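Local coordinates for SWD1-like protein (Myceliophthora thermophila, PDB 6E29), which probably serves as a WD-repeat beta-propeller scaffold subunit of COMPASS, a histone H3 lysine methyltransferase complex, at residues V49-L54 / G58-L63; Y81-C86 / V91-L96. All blocks are in the same frame, centred on the assembly; numbering follows the deposited sequence.

Contact 1: V49-L54 / G58-L63; sequences VVIWDL and GVARKL
W52 and V59 meet on one face of the hairpin that pairs the last two strands, 48-53 and 58-64, of a four-stranded beta-propeller blade. V59 sets its CG2 methyl over the six-membered ring of W52, 3.8 Å from the ring centroid and 10° off its normal, a CH-pi contact. V50 comes to the same indole face: its CG1 lies above the ring plane near the rim and presses V59 CG2 at 3.5 Å, a close methyl contact, the two valines crossing at about a right angle. The W52 torsion (chi1 -60°, CG anti to the carbonyl carbon) sets CG beside the backbone N, from where the ring reaches the V50 and V59 methyls; S25, from a loop, also touches W52. On the other face I51 and R61 run alongside each other in the same direction, with I51 CG1 3.7 Å from R61 CG. Farther along, L63 CD1 slants across to V49 CG1 at 4.0 Å, and V49 also touches L82 and S84 of the next blade. The strands pair antiparallel, V49 and L63 exchanging two nearly straight bonds, until a classic beta bulge puts A60 and R61 both opposite I51. The extra residue shifts the register by one, and V59 rather than A60 thereby pairs with W52. I51 O takes both bulge amides: A60 N approaches at 2.8 Å, whereas the bond from R61 N is weak, at 3.4 Å.

Contact 2: Y81-C86 / V91-L96; sequences YLLSAC and VILWDL
S84 OG is held by two hydrogen bonds: W94 NE1 donates to it across the strands at 2.8 Å, and H66 NE2, in a loop, makes the second. These three side chains fit the Trp-Ser/Thr-His part of the hydrogen-bond network characteristic of WD40 blades. S84 OG lies near the indole plane, at the ring edge, and the bond is moderately bent (149°). With chi1 at 54°, OG sits between the backbone N and carbonyl carbon of S84, on the side of the hairpin where W94 NE1 reaches it. A phenylalanine in place of W94 has no N-H to offer, and S84 OG would probably be left with H66 as its partner and be freer to turn. I92 CG2 rests 3.4 Å above one indole face, toward its rim. On the reverse face of the hairpin, L83 CD1 crosses V91 CG1 at a tight 3.5 Å and also meets L93 CD1. Y81 CE1 approaches D95 CG at 3.8 Å, ring and carboxylate planes 42° apart; D95 OD1 accepts a hydrogen bond from Q97 N and forms a salt bridge with R80. Strands 70-75 and 100-106 flank this central pair, while L83, A85 and V91 pack onto strand 111-117 of the following blade.

Following the chain from its N terminus, contact 1 comes first, closing the short turn between strands 48-53 and 58-64 at the outer edge of one blade. The chain then leaves for strand 70-75 of the next blade, and contact 2 closes the hairpin of strands 81-86 and 90-95. The two loops follow in series, neither enclosing nor crossing the other, and their centres lie about 14 Å apart. Where the adjoining blades meet, they touch directly: I51 CD1 packs 3.6 Å from L82 CD2, and L63 CD1 lies 3.7 Å from W94 CG. Strands 48-53 and 58-64 of one blade are thereby joined to the central pair of the next.

Contact 1: V49-L54 / G58-L63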
loop_
_atom_site.group_PDB
_atom_site.type_symbol
_atom_site.label_atom_id
_atom_site.label_comp_id
_atom_site.label_asym_id
_atom_site.label_seq_id
_atom_site.Cartn_x
_atom_site.Cartn_y
_atom_site.Cartn_z
ATOM N N VAL B 49 9.310 -2.469 14.993
ATOM C CA VAL B 49 9.483 -3.110 13.701
ATOM C C VAL B 49 10.486 -4.243 13.838
ATOM O O VAL B 49 11.525 -4.074 14.478
ATOM C CB VAL B 49 9.947 -2.112 12.629
ATOM C CG1 VAL B 49 10.219 -2.868 11.303
ATOM C CG2 VAL B 49 8.848 -1.057 12.429
ATOM N N VAL B 50 10.145 -5.412 13.279
ATOM C CA VAL B 50 10.953 -6.613 13.411
ATOM C C VAL B 50 11.433 -7.046 12.030
ATOM O O VAL B 50 10.666 -7.064 11.063
ATOM C CB VAL B 50 10.181 -7.746 14.123
ATOM C CG1 VAL B 50 11.064 -8.994 14.271
ATOM C CG2 VAL B 50 9.741 -7.270 15.498
ATOM N N ILE B 51 12.716 -7.342 11.931
ATOM C CA ILE B 51 13.329 -7.842 10.711
ATOM C C ILE B 51 13.576 -9.326 10.951
ATOM O O ILE B 51 14.373 -9.678 11.821
ATOM C CB ILE B 51 14.649 -7.121 10.409
ATOM C CG1 ILE B 51 14.423 -5.588 10.333
ATOM C CG2 ILE B 51 15.318 -7.747 9.194
ATOM C CD1 ILE B 51 13.201 -5.216 9.415
ATOM N N TRP B 52 12.882 -10.192 10.199
ATOM C CA TRP B 52 13.056 -11.646 10.301
ATOM C C TRP B 52 14.000 -12.129 9.214
ATOM O O TRP B 52 13.798 -11.832 8.038
ATOM C CB TRP B 52 11.725 -12.371 10.136
ATOM C CG TRP B 52 10.697 -12.020 11.125
ATOM C CD1 TRP B 52 9.832 -10.949 11.093
ATOM C CD2 TRP B 52 10.378 -12.760 12.301
ATOM N NE1 TRP B 52 9.014 -10.976 12.205
ATOM C CE2 TRP B 52 9.309 -12.093 12.938
ATOM C CE3 TRP B 52 10.876 -13.939 12.865
ATOM C CZ2 TRP B 52 8.763 -12.550 14.125
ATOM C CZ3 TRP B 52 10.317 -14.392 14.010
ATOM C CH2 TRP B 52 9.276 -13.695 14.637
ATOM N N ASP B 53 15.032 -12.873 9.610
ATOM C CA ASP B 53 15.883 -13.588 8.669
ATOM C C ASP B 53 15.132 -14.835 8.198
ATOM O O ASP B 53 14.902 -15.747 8.992
ATOM C CB ASP B 53 17.186 -13.942 9.378
ATOM C CG ASP B 53 18.219 -14.566 8.468
ATOM O OD1 ASP B 53 19.422 -14.272 8.643
ATOM O OD2 ASP B 53 17.848 -15.363 7.587
ATOM N N LEU B 54 14.782 -14.902 6.896
ATOM C CA LEU B 54 13.937 -16.005 6.402
ATOM C C LEU B 54 14.684 -17.333 6.342
ATOM O O LEU B 54 14.060 -18.393 6.388
ATOM C CB LEU B 54 13.348 -15.670 5.024
ATOM C CG LEU B 54 12.467 -14.432 5.142
ATOM C CD1 LEU B 54 11.808 -14.069 3.836
ATOM C CD2 LEU B 54 11.435 -14.700 6.236
ATOM N N GLY B 58 14.293 -16.687 12.361
ATOM C CA GLY B 58 14.430 -15.959 13.599
ATOM C C GLY B 58 14.494 -14.440 13.386
ATOM O O GLY B 58 14.558 -13.932 12.271
ATOM N N VAL B 59 14.504 -13.722 14.508
ATOM C CA VAL B 59 14.566 -12.267 14.491
ATOM C C VAL B 59 16.014 -11.842 14.323
ATOM O O VAL B 59 16.873 -12.256 15.093
ATOM C CB VAL B 59 13.978 -11.673 15.772
ATOM C CG1 VAL B 59 14.394 -10.192 15.893
ATOM C CG2 VAL B 59 12.458 -11.802 15.740
ATOM N N ALA B 60 16.279 -11.008 13.319
ATOM C CA ALA B 60 17.594 -10.453 13.044
ATOM C C ALA B 60 17.786 -9.129 13.751
ATOM O O ALA B 60 18.869 -8.860 14.276
ATOM C CB ALA B 60 17.807 -10.267 11.546
ATOM N N ARG B 61 16.751 -8.297 13.797
ATOM C CA ARG B 61 16.847 -7.116 14.639
ATOM C C ARG B 61 15.465 -6.554 14.921
ATOM O O ARG B 61 14.493 -6.827 14.211
ATOM C CB ARG B 61 17.753 -6.063 14.008
ATOM C CG ARG B 61 17.408 -5.700 12.596
ATOM C CD ARG B 61 18.080 -4.376 12.207
ATOM N NE ARG B 61 19.419 -4.167 12.757
ATOM C CZ ARG B 61 20.527 -4.559 12.135
ATOM N NH1 ARG B 61 20.416 -5.178 10.968
ATOM N NH2 ARG B 61 21.724 -4.321 12.645
ATOM N N LYS B 62 15.394 -5.813 16.022
ATOM C CA LYS B 62 14.193 -5.101 16.438
ATOM C C LYS B 62 14.484 -3.603 16.413
ATOM O O LYS B 62 15.484 -3.155 16.994
ATOM C CB LYS B 62 13.766 -5.542 17.846
ATOM C CG LYS B 62 13.157 -6.952 17.935
ATOM C CD LYS B 62 13.130 -7.437 19.365
ATOM C CE LYS B 62 12.079 -8.511 19.592
ATOM N NZ LYS B 62 12.227 -9.620 18.611
ATOM N N LEU B 63 13.597 -2.835 15.760
ATOM C CA LEU B 63 13.708 -1.390 15.592
ATOM C C LEU B 63 12.589 -0.727 16.377
ATOM O O LEU B 63 11.405 -0.964 16.108
ATOM C CB LEU B 63 13.628 -0.993 14.114
ATOM C CG LEU B 63 14.492 -1.850 13.171
ATOM C CD1 LEU B 63 14.044 -1.643 11.724
ATOM C CD2 LEU B 63 15.971 -1.522 13.323
#

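Contact 2: Y81-C86 / V91-L96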
loop_
_atom_site.group_PDB
_atom_site.type_symbol
_atom_site.label_atom_id
_atom_site.label_comp_id
_atom_site.label_asym_id
_atom_site.label_seq_id
_atom_site.Cartn_x
_atom_site.Cartn_y
_atom_site.Cartn_z
ATOM N N TYR B 81 17.637 -0.117 3.245
ATOM C CA TYR B 81 16.825 0.871 3.936
ATOM C C TYR B 81 15.368 0.425 3.996
ATOM O O TYR B 81 14.888 -0.278 3.115
ATOM C CB TYR B 81 16.901 2.256 3.232
ATOM C CG TYR B 81 18.350 2.764 3.154
ATOM C CD1 TYR B 81 18.930 3.375 4.241
ATOM C CD2 TYR B 81 19.100 2.625 1.982
ATOM C CE1 TYR B 81 20.258 3.843 4.185
ATOM C CE2 TYR B 81 20.442 3.090 1.910
ATOM C CZ TYR B 81 20.995 3.700 3.013
ATOM O OH TYR B 81 22.289 4.156 2.975
ATOM N N LEU B 82 14.694 0.785 5.085
ATOM C CA LEU B 82 13.301 0.398 5.296
ATOM C C LEU B 82 12.560 1.595 5.840
ATOM O O LEU B 82 12.961 2.175 6.852
ATOM C CB LEU B 82 13.182 -0.790 6.267
ATOM C CG LEU B 82 11.766 -1.266 6.662
ATOM C CD1 LEU B 82 11.057 -1.771 5.457
ATOM C CD2 LEU B 82 11.901 -2.353 7.731
ATOM N N LEU B 83 11.472 1.961 5.177
ATOM C CA LEU B 83 10.672 3.094 5.580
ATOM C C LEU B 83 9.434 2.572 6.307
ATOM O O LEU B 83 8.694 1.751 5.766
ATOM C CB LEU B 83 10.286 3.888 4.341
ATOM C CG LEU B 83 9.612 5.213 4.607
ATOM C CD1 LEU B 83 10.648 6.247 4.979
ATOM C CD2 LEU B 83 8.841 5.618 3.322
ATOM N N SER B 84 9.244 2.999 7.540
ATOM C CA SER B 84 8.094 2.571 8.333
ATOM C C SER B 84 7.224 3.765 8.716
ATOM O O SER B 84 7.720 4.870 8.960
ATOM C CB SER B 84 8.549 1.817 9.608
ATOM O OG SER B 84 9.485 2.609 10.384
ATOM N N ALA B 85 5.925 3.536 8.817
ATOM C CA ALA B 85 5.006 4.605 9.164
ATOM C C ALA B 85 4.060 4.106 10.242
ATOM O O ALA B 85 3.815 2.908 10.327
ATOM C CB ALA B 85 4.204 5.045 7.933
ATOM N N CYS B 86 3.498 5.013 11.052
ATOM C CA CYS B 86 2.638 4.568 12.144
ATOM C C CYS B 86 1.411 5.453 12.272
ATOM O O CYS B 86 1.323 6.523 11.678
ATOM C CB CYS B 86 3.394 4.537 13.488
ATOM S SG CYS B 86 3.838 6.136 14.168
ATOM N N VAL B 91 6.987 8.931 10.248
ATOM C CA VAL B 91 7.637 8.120 9.219
ATOM C C VAL B 91 9.140 8.115 9.514
ATOM O O VAL B 91 9.734 9.181 9.763
ATOM C CB VAL B 91 7.365 8.675 7.805
ATOM C CG1 VAL B 91 8.145 7.910 6.768
ATOM C CG2 VAL B 91 5.880 8.595 7.461
ATOM N N ILE B 92 9.756 6.929 9.473
ATOM C CA ILE B 92 11.181 6.763 9.794
ATOM C C ILE B 92 11.849 5.962 8.685
ATOM O O ILE B 92 11.292 4.962 8.214
ATOM C CB ILE B 92 11.378 6.057 11.156
ATOM C CG1 ILE B 92 10.863 6.930 12.310
ATOM C CG2 ILE B 92 12.842 5.628 11.363
ATOM C CD1 ILE B 92 10.920 6.207 13.679
ATOM N N LEU B 93 13.041 6.387 8.283
ATOM C CA LEU B 93 13.889 5.647 7.366
ATOM C C LEU B 93 15.002 5.021 8.186
ATOM O O LEU B 93 15.847 5.738 8.750
ATOM C CB LEU B 93 14.512 6.510 6.275
ATOM C CG LEU B 93 15.236 5.581 5.287
ATOM C CD1 LEU B 93 14.253 4.699 4.622
ATOM C CD2 LEU B 93 15.935 6.398 4.249
ATOM N N TRP B 94 14.966 3.689 8.278
ATOM C CA TRP B 94 15.955 2.892 8.989
ATOM C C TRP B 94 17.093 2.526 8.046
ATOM O O TRP B 94 16.863 2.181 6.879
ATOM C CB TRP B 94 15.315 1.601 9.539
ATOM C CG TRP B 94 14.187 1.857 10.452
ATOM C CD1 TRP B 94 12.859 1.894 10.132
ATOM C CD2 TRP B 94 14.272 2.156 11.849
ATOM N NE1 TRP B 94 12.105 2.183 11.250
ATOM C CE2 TRP B 94 12.951 2.345 12.321
ATOM C CE3 TRP B 94 15.339 2.244 12.764
ATOM C CZ2 TRP B 94 12.667 2.629 13.664
ATOM C CZ3 TRP B 94 15.055 2.538 14.096
ATOM C CH2 TRP B 94 13.733 2.731 14.532
ATOM N N ASP B 95 18.309 2.577 8.560
ATOM C CA ASP B 95 19.472 1.996 7.905
ATOM C C ASP B 95 19.702 0.612 8.537
ATOM O O ASP B 95 20.069 0.501 9.717
ATOM C CB ASP B 95 20.670 2.934 8.068
ATOM C CG ASP B 95 21.930 2.452 7.355
ATOM O OD1 ASP B 95 21.948 1.328 6.803
ATOM O OD2 ASP B 95 22.915 3.228 7.365
ATOM N N LEU B 96 19.410 -0.441 7.774
ATOM C CA LEU B 96 19.570 -1.797 8.289
ATOM C C LEU B 96 21.009 -2.257 8.257
ATOM O O LEU B 96 21.314 -3.311 8.828
ATOM C CB LEU B 96 18.720 -2.774 7.495
ATOM C CG LEU B 96 17.243 -2.399 7.492
ATOM C CD1 LEU B 96 16.433 -3.454 6.755
ATOM C CD2 LEU B 96 16.730 -2.184 8.907
#